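Local coordinates for putative GGDEF domain protein (Pseudomonas aeruginosa, PDB 7E6G) that probably catalyses the condensation of two GTP molecules into the second messenger cyclic di-GMP, with magnesium as cofactor, as diguanylate cyclases of the GGDEF family do, at residues I12-L16 / L30-R34; V134-V140 / E182-L188; A165-L170 / R202-V207; S224-T228 / R242-L247. One frame throughout, in Å; residues are numbered along the deposited sequence.

Contact 1 (I12-L16 / L30-R34); sequences IDGLL and LARLR
Leu16 reaches across from helix 3-17 with its two methyl branches divided: CD2 rests on Leu30 and Ala31, while CD1 lies beside the guanidinium of Arg34. The close-packed part is built by branched aliphatic residues. Leu30 turns CG away from its own backbone N (chi1 -179°), which brings CD2 between the two helices, 4.1 Å from Ile12 CG2 and equally far from Leu16 CD2. Ala31, the residue whose backbone lies nearest Leu16, offers only CB, 4.0 Å from Leu16 CD2. The axes stand 10.9 Å apart and run nearly antiparallel at 151°, a distance that leucine and isoleucine are long enough to bridge.

The solvent side is looser and polar. Arg34 passes its aliphatic stem along Ile12, with CG 4.0 Å from Ile12 CG2, and the same methyl lies over one face of the guanidinium. At the guanidinium edge Asp13 probably pairs with Arg34, though the atoms are modelled too close for the detail to be trusted; Asp9 binds Arg34 NE as a second acidic partner. The contact joins helix 3-17, folded back as a hairpin, to the start of the long helix 27-102, and Ile12 also packs on Leu33 of the second subunit.

Contact 2 (V134-V140 / E182-L188); sequences VLAMLDV and EEFLLLL. With MG (magnesium ion), chain G; G2P (phosphomethylphosphonic acid guanylate ester), chain H.
Strands 134-140 and 183-188 run antiparallel, 4.7 Å apart; the three hydrogen-bonded pairs Val134-Leu188, Ala136-Leu186 and Leu138-Phe184 each exchange two backbone bonds, and a further bond from Val140 N to Glu182 O (3.1 Å) carries the pairing to the end of the strand. Over one face of the sheet, Val134 CG2 meets Leu188 CG at 3.6 Å, Ala136 leaves room for Leu186, and Leu138 CD2 lies obliquely beside the Phe184 ring; helices 152-168 and 193-208 cover these apolar groups. On the other face Leu185 CD1 fits between Leu135 and Met137, under helix 236-252.

Glu182 and Glu183 belong to the GGEEF form of the GGDEF signature, here at the catalytic end of the cyclase fold. Magnesium is bound by Asp139 OD1 (2.4 Å), the Val140 carbonyl O (2.3 Å) and Glu182 OE2 (2.0 Å), besides two oxygens of the bound nucleotide analogue. In Asp139 a chi1 of 178° swings the carboxylate away from the backbone N and sends OD1 to the metal, and Lys251 also binds that oxygen. The Asp139 and Glu182 carboxylates stand 81° apart, converging on the cation. Glu183 OE2 and Asp139 OD2 both form salt bridges with Arg213 of the second subunit.

Contact 3 (A165-L170 / R202-V207); sequences AMESEL and RVRDSV
Met166 and Val203 lean across each other obliquely, and the methionine makes its contact by the middle of its chain: CG is 3.6 Å from Val203 CG1 and 3.7 Å from Val207 CG2. A flexible, unbranched side chain suits this place, since it can settle over two valine methyls one turn apart on helix 193-208. Val203 uses both its branches. Its chi1 of 170° sets CG1 facing Met166, while CG2 meets Leu170 CD2 at 3.7 Å and approaches CB of Glu169.

Glu169 and Arg202 cross at about a right angle. The glutamate bends at chi2 (-64°), which turns the carboxylate over the stem of Arg202, and OE2 lies 3.5 Å from the aliphatic CD of Arg202. Their carboxylate and guanidinium planes are inclined by 60°, and OE2 and NH1 remain beyond salt-bridge distance. The backbone O of Glu169 sits near the guanidinium plane, at its edge.

Ala165 brings its small CB against Ser206, whose backbone lies close (CA to CA 5.5 Å). Ser206 OG donates a hydrogen bond to Ala165 O at 3.0 Å, approaching from above the carbonyl plane rather than along a lone pair. CG of Glu169 flanks the same hydroxyl.

Strand residues Phe184 and Leu186 lie against Met166 and Val203 respectively, which places the apolar half toward the sheet. The chemistry therefore changes across the contact: branched and sulfur-bearing side chains fill the inner part, a hydroxyl-to-carbonyl bond links the two segments, and oppositely charged residues at the outer margin probably attract each other weakly through space.

Contact 4 (S224-T228 / R242-L247); sequences SVGVT and RADAAL
Gly226 lies directly against the helix, its CA 3.3 Å from Leu247 N and 3.5 Å from Ala246 CB, and this backbone packing is the heart of the contact. A beta carbon on Gly226 would point into the helix and collide with its backbone, so the absence of a side chain is what lets the axes approach to 5.8 Å. Small alanines on the helix keep the facing surface low. Ala246 touches the strand with one methyl, and CB of Ala243 is 4.1 Å from Gly226 O and 4.2 Å from Thr228 CG2. Leu247 lays CB and CG alongside the strand near Gly226 N.

The polar interaction is confined to one end. Thr228 and Arg242 cross at about a right angle, and Arg242 NE gives a weak hydrogen bond to Thr228 OG1 (3.3 Å, with an angle of 125° at the hydrogen). The first torsion of Thr228 (chi1 -164°) points OG1 opposite the backbone N, placing the hydroxyl at the edge of the guanidinium and in its plane. Threonine serves both kinds of contact here, its methyl facing Ala243. The stronger partner of Arg242 is Glu234, which forms a salt bridge with NH2.

The two elements are the first strand and the helix of a beta-alpha-beta unit completed by strand 258-260. Strand 223-229 is hydrogen-bonded between 134-140 and 258-260, while Val225 and Val227 face helix 193-208 on the other side of the sheet.

Contacts 2, 3 and 4 belong to one compact cyclase domain, whereas contact 1 lies about 118 Å from contact 2, centre to centre, at the far end of the long helix. Contacts 2 and 4 are buried and share the central sheet through neighbouring strands 134-140 and 223-229; contact 3 packs on the opposite face from the helix of contact 4, with Met166 against Leu138. Contacts 1 and 3 are only partly buried and pair an apolar interior with charged margins. Contact 2 instead gathers two of its acidic side chains and a carbonyl round a metal, and contact 4 relies on small residues. Contacts 1, 2 and 4 also meet the second subunit.

Contact 1 (I12-L16 / L30-R34)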
loop_
_atom_site.group_PDB
_atom_site.type_symbol
_atom_site.label_atom_id
_atom_site.label_comp_id
_atom_site.label_asym_id
_atom_site.label_seq_id
_atom_site.Cartn_x
_atom_site.Cartn_y
_atom_site.Cartn_z
ATOM N N ILE A 12 -67.742 9.856 -8.690
ATOM C CA ILE A 12 -68.347 8.676 -9.292
ATOM C C ILE A 12 -69.171 7.911 -8.268
ATOM O O ILE A 12 -70.249 7.389 -8.585
ATOM C CB ILE A 12 -67.250 7.796 -9.909
ATOM C CG1 ILE A 12 -66.792 8.400 -11.228
ATOM C CG2 ILE A 12 -67.749 6.388 -10.129
ATOM C CD1 ILE A 12 -65.363 8.148 -11.500
ATOM N N ASP A 13 -68.665 7.810 -7.035
ATOM C CA ASP A 13 -69.408 7.175 -5.948
ATOM C C ASP A 13 -70.762 7.834 -5.760
ATOM O O ASP A 13 -71.803 7.162 -5.661
ATOM C CB ASP A 13 -68.601 7.270 -4.659
ATOM C CG ASP A 13 -68.708 6.036 -3.829
ATOM O OD1 ASP A 13 -69.731 5.873 -3.124
ATOM O OD2 ASP A 13 -67.765 5.225 -3.894
ATOM N N GLY A 14 -70.760 9.161 -5.702
ATOM C CA GLY A 14 -72.010 9.874 -5.553
ATOM C C GLY A 14 -72.943 9.628 -6.720
ATOM O O GLY A 14 -74.139 9.396 -6.532
ATOM N N LEU A 15 -72.403 9.673 -7.943
ATOM C CA LEU A 15 -73.212 9.419 -9.134
ATOM C C LEU A 15 -73.853 8.035 -9.077
ATOM O O LEU A 15 -75.050 7.872 -9.358
ATOM C CB LEU A 15 -72.341 9.548 -10.388
ATOM C CG LEU A 15 -72.123 10.913 -11.035
ATOM C CD1 LEU A 15 -72.031 11.974 -9.976
ATOM C CD2 LEU A 15 -70.854 10.893 -11.881
ATOM N N LEU A 16 -73.061 7.020 -8.716
ATOM C CA LEU A 16 -73.544 5.645 -8.732
ATOM C C LEU A 16 -74.567 5.399 -7.641
ATOM O O LEU A 16 -75.426 4.523 -7.796
ATOM C CB LEU A 16 -72.380 4.676 -8.578
ATOM C CG LEU A 16 -71.502 4.549 -9.816
ATOM C CD1 LEU A 16 -70.224 3.781 -9.493
ATOM C CD2 LEU A 16 -72.292 3.902 -10.958
ATOM N N LEU A 30 -70.646 2.505 -15.952
ATOM C CA LEU A 30 -69.805 3.238 -15.116
ATOM C C LEU A 30 -69.407 2.517 -13.959
ATOM O O LEU A 30 -68.424 2.758 -13.501
ATOM C CB LEU A 30 -70.339 4.571 -14.777
ATOM C CG LEU A 30 -69.498 5.425 -13.911
ATOM C CD1 LEU A 30 -68.314 6.016 -14.497
ATOM C CD2 LEU A 30 -70.222 6.534 -13.373
ATOM N N ALA A 31 -70.236 1.727 -13.370
ATOM C CA ALA A 31 -69.825 0.874 -12.252
ATOM C C ALA A 31 -68.747 -0.114 -12.690
ATOM O O ALA A 31 -67.716 -0.289 -12.011
ATOM C CB ALA A 31 -71.037 0.133 -11.673
ATOM N N ARG A 32 -68.964 -0.754 -13.845
ATOM C CA ARG A 32 -67.995 -1.718 -14.349
ATOM C C ARG A 32 -66.665 -1.047 -14.643
ATOM O O ARG A 32 -65.604 -1.577 -14.302
ATOM C CB ARG A 32 -68.540 -2.410 -15.595
ATOM C CG ARG A 32 -69.663 -3.343 -15.271
ATOM C CD ARG A 32 -70.296 -3.908 -16.508
ATOM N NE ARG A 32 -69.358 -4.731 -17.248
ATOM C CZ ARG A 32 -69.713 -5.558 -18.218
ATOM N NH1 ARG A 32 -70.994 -5.665 -18.559
ATOM N NH2 ARG A 32 -68.785 -6.268 -18.844
ATOM N N LEU A 33 -66.701 0.146 -15.223
ATOM C CA LEU A 33 -65.444 0.770 -15.602
ATOM C C LEU A 33 -64.709 1.333 -14.390
ATOM O O LEU A 33 -63.476 1.268 -14.327
ATOM C CB LEU A 33 -65.675 1.830 -16.669
ATOM C CG LEU A 33 -64.373 2.444 -17.164
ATOM C CD1 LEU A 33 -63.837 1.684 -18.350
ATOM C CD2 LEU A 33 -64.700 3.827 -17.565
ATOM N N ARG A 34 -65.431 1.869 -13.404
ATOM C CA ARG A 34 -64.762 2.289 -12.174
ATOM C C ARG A 34 -64.067 1.106 -11.503
ATOM O O ARG A 34 -62.913 1.208 -11.049
ATOM C CB ARG A 34 -65.769 2.926 -11.221
ATOM C CG ARG A 34 -65.148 3.384 -9.915
ATOM C CD ARG A 34 -65.684 2.592 -8.745
ATOM N NE ARG A 34 -66.017 3.470 -7.627
ATOM C CZ ARG A 34 -67.168 3.442 -6.964
ATOM N NH1 ARG A 34 -68.115 2.567 -7.278
ATOM N NH2 ARG A 34 -67.365 4.292 -5.972
#

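Contact 2 (V134-V140 / E182-L188)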
loop_
_atom_site.group_PDB
_atom_site.type_symbol
_atom_site.label_atom_id
_atom_site.label_comp_id
_atom_site.label_asym_id
_atom_site.label_seq_id
_atom_site.Cartn_x
_atom_site.Cartn_y
_atom_site.Cartn_z
ATOM N N VAL A 134 45.369 15.442 0.461
ATOM C CA VAL A 134 46.480 15.672 1.377
ATOM C C VAL A 134 46.100 15.133 2.750
ATOM O O VAL A 134 44.925 15.012 3.106
ATOM C CB VAL A 134 46.915 17.158 1.447
ATOM C CG1 VAL A 134 46.989 17.765 0.037
ATOM C CG2 VAL A 134 46.006 17.963 2.347
ATOM N N LEU A 135 47.125 14.779 3.504
ATOM C CA LEU A 135 47.010 14.158 4.809
ATOM C C LEU A 135 47.763 15.026 5.804
ATOM O O LEU A 135 48.943 15.329 5.593
ATOM C CB LEU A 135 47.618 12.755 4.764
ATOM C CG LEU A 135 46.899 11.565 5.370
ATOM C CD1 LEU A 135 45.469 11.504 4.860
ATOM C CD2 LEU A 135 47.682 10.327 4.981
ATOM N N ALA A 136 47.096 15.432 6.879
ATOM C CA ALA A 136 47.744 16.179 7.956
ATOM C C ALA A 136 47.562 15.406 9.258
ATOM O O ALA A 136 46.439 15.116 9.653
ATOM C CB ALA A 136 47.165 17.592 8.055
ATOM N N MET A 137 48.654 15.036 9.904
ATOM C CA MET A 137 48.590 14.301 11.159
ATOM C C MET A 137 49.056 15.207 12.295
ATOM O O MET A 137 50.175 15.726 12.278
ATOM C CB MET A 137 49.420 13.020 11.109
ATOM C CG MET A 137 49.029 12.010 12.200
ATOM S SD MET A 137 50.053 10.530 12.131
ATOM C CE MET A 137 49.270 9.638 10.773
ATOM N N LEU A 138 48.206 15.360 13.284
ATOM C CA LEU A 138 48.325 16.353 14.330
ATOM C C LEU A 138 48.459 15.620 15.659
ATOM O O LEU A 138 47.749 14.653 15.904
ATOM C CB LEU A 138 47.080 17.247 14.285
ATOM C CG LEU A 138 46.977 18.591 14.987
ATOM C CD1 LEU A 138 46.552 19.665 14.004
ATOM C CD2 LEU A 138 45.973 18.474 16.136
ATOM N N ASP A 139 49.398 16.049 16.498
ATOM C CA ASP A 139 49.659 15.410 17.787
ATOM C C ASP A 139 49.797 16.505 18.831
ATOM O O ASP A 139 50.585 17.438 18.645
ATOM C CB ASP A 139 50.930 14.546 17.732
ATOM C CG ASP A 139 51.272 13.881 19.072
ATOM O OD1 ASP A 139 51.387 14.578 20.108
ATOM O OD2 ASP A 139 51.467 12.643 19.086
ATOM N N VAL A 140 49.055 16.378 19.934
ATOM C CA VAL A 140 49.015 17.427 20.948
ATOM C C VAL A 140 50.342 17.490 21.703
ATOM O O VAL A 140 50.899 16.466 22.129
ATOM C CB VAL A 140 47.829 17.205 21.899
ATOM C CG1 VAL A 140 47.781 18.305 22.964
ATOM C CG2 VAL A 140 46.533 17.188 21.110
ATOM N N GLU A 182 45.690 11.209 21.521
ATOM C CA GLU A 182 45.787 12.651 21.350
ATOM C C GLU A 182 46.366 12.962 19.975
ATOM O O GLU A 182 47.156 13.895 19.801
ATOM C CB GLU A 182 46.621 13.281 22.470
ATOM C CG GLU A 182 47.669 12.341 23.075
ATOM C CD GLU A 182 49.087 12.637 22.577
ATOM O OE1 GLU A 182 49.693 11.754 21.921
ATOM O OE2 GLU A 182 49.598 13.751 22.839
ATOM N N GLU A 183 45.992 12.160 18.984
ATOM C CA GLU A 183 46.385 12.370 17.600
ATOM C C GLU A 183 45.132 12.486 16.744
ATOM O O GLU A 183 44.122 11.817 17.005
ATOM C CB GLU A 183 47.259 11.231 17.073
ATOM C CG GLU A 183 48.583 11.074 17.772
ATOM C CD GLU A 183 49.090 9.640 17.710
ATOM O OE1 GLU A 183 48.458 8.740 18.317
ATOM O OE2 GLU A 183 50.113 9.405 17.034
ATOM N N PHE A 184 45.206 13.329 15.719
ATOM C CA PHE A 184 44.110 13.541 14.791
ATOM C C PHE A 184 44.641 13.453 13.368
ATOM O O PHE A 184 45.757 13.889 13.078
ATOM C CB PHE A 184 43.438 14.907 15.001
ATOM C CG PHE A 184 42.818 15.103 16.369
ATOM C CD1 PHE A 184 43.574 15.583 17.430
ATOM C CD2 PHE A 184 41.465 14.845 16.578
ATOM C CE1 PHE A 184 43.008 15.785 18.662
ATOM C CE2 PHE A 184 40.887 15.047 17.828
ATOM C CZ PHE A 184 41.660 15.516 18.871
ATOM N N LEU A 185 43.838 12.895 12.479
ATOM C CA LEU A 185 44.199 12.773 11.077
ATOM C C LEU A 185 43.223 13.605 10.265
ATOM O O LEU A 185 42.012 13.352 10.289
ATOM C CB LEU A 185 44.192 11.313 10.622
ATOM C CG LEU A 185 44.748 11.138 9.210
ATOM C CD1 LEU A 185 46.160 11.684 9.081
ATOM C CD2 LEU A 185 44.723 9.673 8.804
ATOM N N LEU A 186 43.743 14.611 9.582
ATOM C CA LEU A 186 42.982 15.427 8.652
ATOM C C LEU A 186 43.165 14.830 7.260
ATOM O O LEU A 186 44.300 14.619 6.818
ATOM C CB LEU A 186 43.469 16.879 8.697
ATOM C CG LEU A 186 42.909 17.862 9.748
ATOM C CD1 LEU A 186 42.802 17.274 11.168
ATOM C CD2 LEU A 186 43.740 19.136 9.787
ATOM N N LEU A 187 42.060 14.527 6.590
ATOM C CA LEU A 187 42.063 14.146 5.188
ATOM C C LEU A 187 41.395 15.254 4.384
ATOM O O LEU A 187 40.204 15.553 4.576
ATOM C CB LEU A 187 41.352 12.817 4.970
ATOM C CG LEU A 187 41.183 12.438 3.499
ATOM C CD1 LEU A 187 42.437 11.850 2.952
ATOM C CD2 LEU A 187 40.069 11.426 3.387
ATOM N N LEU A 188 42.162 15.884 3.500
ATOM C CA LEU A 188 41.569 16.852 2.588
ATOM C C LEU A 188 41.474 16.210 1.214
ATOM O O LEU A 188 42.492 16.088 0.507
ATOM C CB LEU A 188 42.383 18.148 2.527
ATOM C CG LEU A 188 42.879 18.713 3.851
ATOM C CD1 LEU A 188 43.447 20.111 3.639
ATOM C CD2 LEU A 188 41.762 18.732 4.862
HETATM MG MG MG G . 51.461 14.269 22.449
HETATM P PG G2P H . 54.597 15.278 23.215
HETATM O O1G G2P H . 54.129 15.138 22.001
HETATM O O2G G2P H . 54.637 16.521 23.596
HETATM O O3G G2P H . 55.710 14.594 23.479
HETATM O O3B G2P H . 53.485 14.553 23.973
HETATM P PB G2P H . 52.958 14.267 25.425
HETATM O O1B G2P H . 51.753 14.744 25.348
HETATM O O2B G2P H . 53.709 14.731 26.419
HETATM C C3A G2P H . 52.884 12.572 25.765
HETATM P PA G2P H . 52.278 11.416 24.775
HETATM O O1A G2P H . 53.530 10.847 24.976
HETATM O O2A G2P H . 52.016 12.385 23.743
HETATM O "O5'" G2P H . 51.302 11.284 25.885
HETATM C "C5'" G2P H . 49.953 11.727 25.801
HETATM C "C4'" G2P H . 49.128 11.268 26.961
HETATM O "O4'" G2P H . 47.964 11.063 26.388
HETATM C "C3'" G2P H . 49.448 9.907 27.280
HETATM O "O3'" G2P H . 49.955 9.900 28.557
HETATM C "C2'" G2P H . 48.119 9.271 27.177
HETATM O "O2'" G2P H . 47.811 8.365 28.151
HETATM C "C1'" G2P H . 47.264 10.398 27.286
HETATM N N9 G2P H . 45.970 10.137 26.780
HETATM C C8 G2P H . 45.820 9.283 25.823
HETATM N N7 G2P H . 44.571 9.179 25.499
HETATM C C5 G2P H . 43.906 9.968 26.224
HETATM C C6 G2P H . 42.628 10.242 26.262
HETATM O O6 G2P H . 41.811 9.729 25.566
HETATM N N1 G2P H . 42.179 11.173 27.162
HETATM C C2 G2P H . 43.072 11.759 27.979
HETATM N N2 G2P H . 42.648 12.596 28.770
HETATM N N3 G2P H . 44.353 11.436 27.902
HETATM C C4 G2P H . 44.780 10.572 27.019
#

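Contact 3 (A165-L170 / R202-V207)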
loop_
_atom_site.group_PDB
_atom_site.type_symbol
_atom_site.label_atom_id
_atom_site.label_comp_id
_atom_site.label_asym_id
_atom_site.label_seq_id
_atom_site.Cartn_x
_atom_site.Cartn_y
_atom_site.Cartn_z
ATOM N N ALA A 165 37.131 22.891 17.345
ATOM C CA ALA A 165 37.852 23.973 16.691
ATOM C C ALA A 165 38.332 23.555 15.317
ATOM O O ALA A 165 38.206 24.320 14.353
ATOM C CB ALA A 165 39.032 24.422 17.552
ATOM N N MET A 166 38.883 22.345 15.203
ATOM C CA MET A 166 39.391 21.907 13.908
ATOM C C MET A 166 38.256 21.732 12.912
ATOM O O MET A 166 38.352 22.207 11.772
ATOM C CB MET A 166 40.208 20.622 14.056
ATOM C CG MET A 166 41.556 20.884 14.712
ATOM S SD MET A 166 42.641 19.448 14.772
ATOM C CE MET A 166 41.513 18.257 15.512
ATOM N N GLU A 167 37.155 21.099 13.331
ATOM C CA GLU A 167 36.026 20.935 12.423
ATOM C C GLU A 167 35.467 22.274 11.958
ATOM O O GLU A 167 34.946 22.369 10.844
ATOM C CB GLU A 167 34.934 20.116 13.091
ATOM C CG GLU A 167 35.260 18.666 13.139
ATOM C CD GLU A 167 34.987 17.963 11.817
ATOM O OE1 GLU A 167 34.085 17.097 11.778
ATOM O OE2 GLU A 167 35.671 18.277 10.815
ATOM N N SER A 168 35.572 23.319 12.781
ATOM C CA SER A 168 35.015 24.604 12.374
ATOM C C SER A 168 35.806 25.301 11.266
ATOM O O SER A 168 35.245 26.162 10.587
ATOM C CB SER A 168 34.908 25.543 13.567
ATOM O OG SER A 168 33.986 26.586 13.276
ATOM N N GLU A 169 37.085 24.986 11.079
ATOM C CA GLU A 169 37.887 25.619 10.036
ATOM C C GLU A 169 38.069 24.747 8.805
ATOM O O GLU A 169 38.864 25.103 7.932
ATOM C CB GLU A 169 39.278 26.005 10.557
ATOM C CG GLU A 169 39.292 26.978 11.736
ATOM C CD GLU A 169 38.710 28.351 11.419
ATOM O OE1 GLU A 169 37.967 28.863 12.296
ATOM O OE2 GLU A 169 39.006 28.910 10.325
ATOM N N LEU A 170 37.402 23.602 8.731
ATOM C CA LEU A 170 37.546 22.688 7.607
ATOM C C LEU A 170 36.421 22.886 6.591
ATOM O O LEU A 170 35.308 23.303 6.938
ATOM C CB LEU A 170 37.555 21.239 8.096
ATOM C CG LEU A 170 38.790 20.793 8.877
ATOM C CD1 LEU A 170 38.650 19.327 9.201
ATOM C CD2 LEU A 170 40.031 21.035 8.050
ATOM N N ARG A 202 44.765 27.781 9.118
ATOM C CA ARG A 202 43.588 28.215 9.868
ATOM C C ARG A 202 43.215 27.207 10.950
ATOM O O ARG A 202 42.769 27.585 12.034
ATOM C CB ARG A 202 42.418 28.441 8.921
ATOM C CG ARG A 202 42.255 29.892 8.542
ATOM C CD ARG A 202 41.007 30.110 7.719
ATOM N NE ARG A 202 41.235 29.714 6.335
ATOM C CZ ARG A 202 40.675 28.651 5.777
ATOM N NH1 ARG A 202 39.844 27.888 6.492
ATOM N NH2 ARG A 202 40.948 28.361 4.512
ATOM N N VAL A 203 43.397 25.920 10.664
ATOM C CA VAL A 203 43.192 24.882 11.667
ATOM C C VAL A 203 44.142 25.073 12.841
ATOM O O VAL A 203 43.749 24.952 14.016
ATOM C CB VAL A 203 43.373 23.511 11.009
ATOM C CG1 VAL A 203 43.420 22.414 12.055
ATOM C CG2 VAL A 203 42.256 23.307 10.011
ATOM N N ARG A 204 45.407 25.378 12.544
ATOM C CA ARG A 204 46.367 25.553 13.623
ATOM C C ARG A 204 46.108 26.832 14.394
ATOM O O ARG A 204 46.275 26.847 15.612
ATOM C CB ARG A 204 47.788 25.506 13.091
ATOM C CG ARG A 204 47.985 24.323 12.180
ATOM C CD ARG A 204 49.429 23.936 12.060
ATOM N NE ARG A 204 50.319 25.079 11.926
ATOM C CZ ARG A 204 51.329 25.319 12.746
ATOM N NH1 ARG A 204 52.100 26.380 12.552
ATOM N NH2 ARG A 204 51.558 24.492 13.767
ATOM N N ASP A 205 45.683 27.905 13.729
ATOM C CA ASP A 205 45.231 29.074 14.476
ATOM C C ASP A 205 44.070 28.696 15.382
ATOM O O ASP A 205 44.022 29.090 16.553
ATOM C CB ASP A 205 44.819 30.211 13.531
ATOM C CG ASP A 205 45.972 30.729 12.671
ATOM O OD1 ASP A 205 47.151 30.334 12.899
ATOM O OD2 ASP A 205 45.680 31.534 11.746
ATOM N N SER A 206 43.121 27.926 14.851
ATOM C CA SER A 206 41.965 27.521 15.631
ATOM C C SER A 206 42.399 26.854 16.926
ATOM O O SER A 206 41.967 27.251 18.019
ATOM C CB SER A 206 41.098 26.582 14.798
ATOM O OG SER A 206 39.743 26.724 15.162
ATOM N N VAL A 207 43.288 25.857 16.820
ATOM C CA VAL A 207 43.762 25.151 18.010
ATOM C C VAL A 207 44.531 26.100 18.923
ATOM O O VAL A 207 44.307 26.134 20.139
ATOM C CB VAL A 207 44.606 23.925 17.616
ATOM C CG1 VAL A 207 45.227 23.270 18.846
ATOM C CG2 VAL A 207 43.737 22.921 16.905
#

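Contact 4 (S224-T228 / R242-L247)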
loop_
_atom_site.group_PDB
_atom_site.type_symbol
_atom_site.label_atom_id
_atom_site.label_comp_id
_atom_site.label_asym_id
_atom_site.label_seq_id
_atom_site.Cartn_x
_atom_site.Cartn_y
_atom_site.Cartn_z
ATOM N N SER A 224 51.835 19.705 17.292
ATOM C CA SER A 224 52.717 19.464 16.161
ATOM C C SER A 224 51.896 18.850 15.040
ATOM O O SER A 224 50.880 18.196 15.291
ATOM C CB SER A 224 53.858 18.536 16.562
ATOM O OG SER A 224 54.631 19.111 17.605
ATOM N N VAL A 225 52.313 19.078 13.796
ATOM C CA VAL A 225 51.584 18.476 12.681
ATOM C C VAL A 225 52.526 18.216 11.516
ATOM O O VAL A 225 53.360 19.054 11.165
ATOM C CB VAL A 225 50.361 19.324 12.263
ATOM C CG1 VAL A 225 50.724 20.752 12.145
ATOM C CG2 VAL A 225 49.744 18.788 10.946
ATOM N N GLY A 226 52.408 17.029 10.937
ATOM C CA GLY A 226 53.150 16.654 9.741
ATOM C C GLY A 226 52.152 16.487 8.606
ATOM O O GLY A 226 51.109 15.857 8.786
ATOM N N VAL A 227 52.446 17.086 7.457
ATOM C CA VAL A 227 51.505 17.002 6.347
ATOM C C VAL A 227 52.224 16.527 5.086
ATOM O O VAL A 227 53.397 16.853 4.861
ATOM C CB VAL A 227 50.746 18.335 6.138
ATOM C CG1 VAL A 227 51.689 19.506 6.155
ATOM C CG2 VAL A 227 49.906 18.304 4.893
ATOM N N THR A 228 51.530 15.681 4.313
ATOM C CA THR A 228 51.990 15.221 3.012
ATOM C C THR A 228 50.860 15.234 1.999
ATOM O O THR A 228 49.678 15.329 2.331
ATOM C CB THR A 228 52.548 13.794 3.022
ATOM O OG1 THR A 228 53.303 13.598 1.821
ATOM C CG2 THR A 228 51.418 12.773 3.026
ATOM N N ARG A 242 54.192 8.545 5.673
ATOM C CA ARG A 242 54.987 9.741 5.405
ATOM C C ARG A 242 54.470 10.934 6.201
ATOM O O ARG A 242 55.267 11.725 6.731
ATOM C CB ARG A 242 55.013 10.060 3.917
ATOM C CG ARG A 242 56.189 10.973 3.537
ATOM C CD ARG A 242 55.994 11.617 2.173
ATOM N NE ARG A 242 55.078 10.813 1.376
ATOM C CZ ARG A 242 55.407 9.676 0.755
ATOM N NH1 ARG A 242 56.647 9.185 0.805
ATOM N NH2 ARG A 242 54.473 9.031 0.077
ATOM N N ALA A 243 53.145 11.082 6.299
ATOM C CA ALA A 243 52.593 12.126 7.158
ATOM C C ALA A 243 53.095 11.966 8.588
ATOM O O ALA A 243 53.446 12.945 9.261
ATOM C CB ALA A 243 51.067 12.084 7.113
ATOM N N ASP A 244 53.164 10.722 9.046
ATOM C CA ASP A 244 53.619 10.417 10.390
ATOM C C ASP A 244 55.089 10.777 10.583
ATOM O O ASP A 244 55.488 11.296 11.632
ATOM C CB ASP A 244 53.390 8.937 10.630
ATOM C CG ASP A 244 53.375 8.598 12.054
ATOM O OD1 ASP A 244 52.268 8.399 12.591
ATOM O OD2 ASP A 244 54.469 8.537 12.638
ATOM N N ALA A 245 55.924 10.468 9.596
ATOM C CA ALA A 245 57.335 10.820 9.705
ATOM C C ALA A 245 57.511 12.333 9.707
ATOM O O ALA A 245 58.386 12.865 10.401
ATOM C CB ALA A 245 58.120 10.174 8.563
ATOM N N ALA A 246 56.668 13.046 8.949
ATOM C CA ALA A 246 56.701 14.506 8.995
ATOM C C ALA A 246 56.342 15.012 10.390
ATOM O O ALA A 246 57.023 15.887 10.937
ATOM C CB ALA A 246 55.766 15.096 7.942
ATOM N N LEU A 247 55.276 14.456 10.982
ATOM C CA LEU A 247 54.967 14.707 12.387
ATOM C C LEU A 247 56.173 14.481 13.296
ATOM O O LEU A 247 56.420 15.266 14.223
ATOM C CB LEU A 247 53.815 13.811 12.832
ATOM C CG LEU A 247 52.938 14.290 13.982
ATOM C CD1 LEU A 247 51.702 13.436 14.047
ATOM C CD2 LEU A 247 53.666 14.182 15.266
#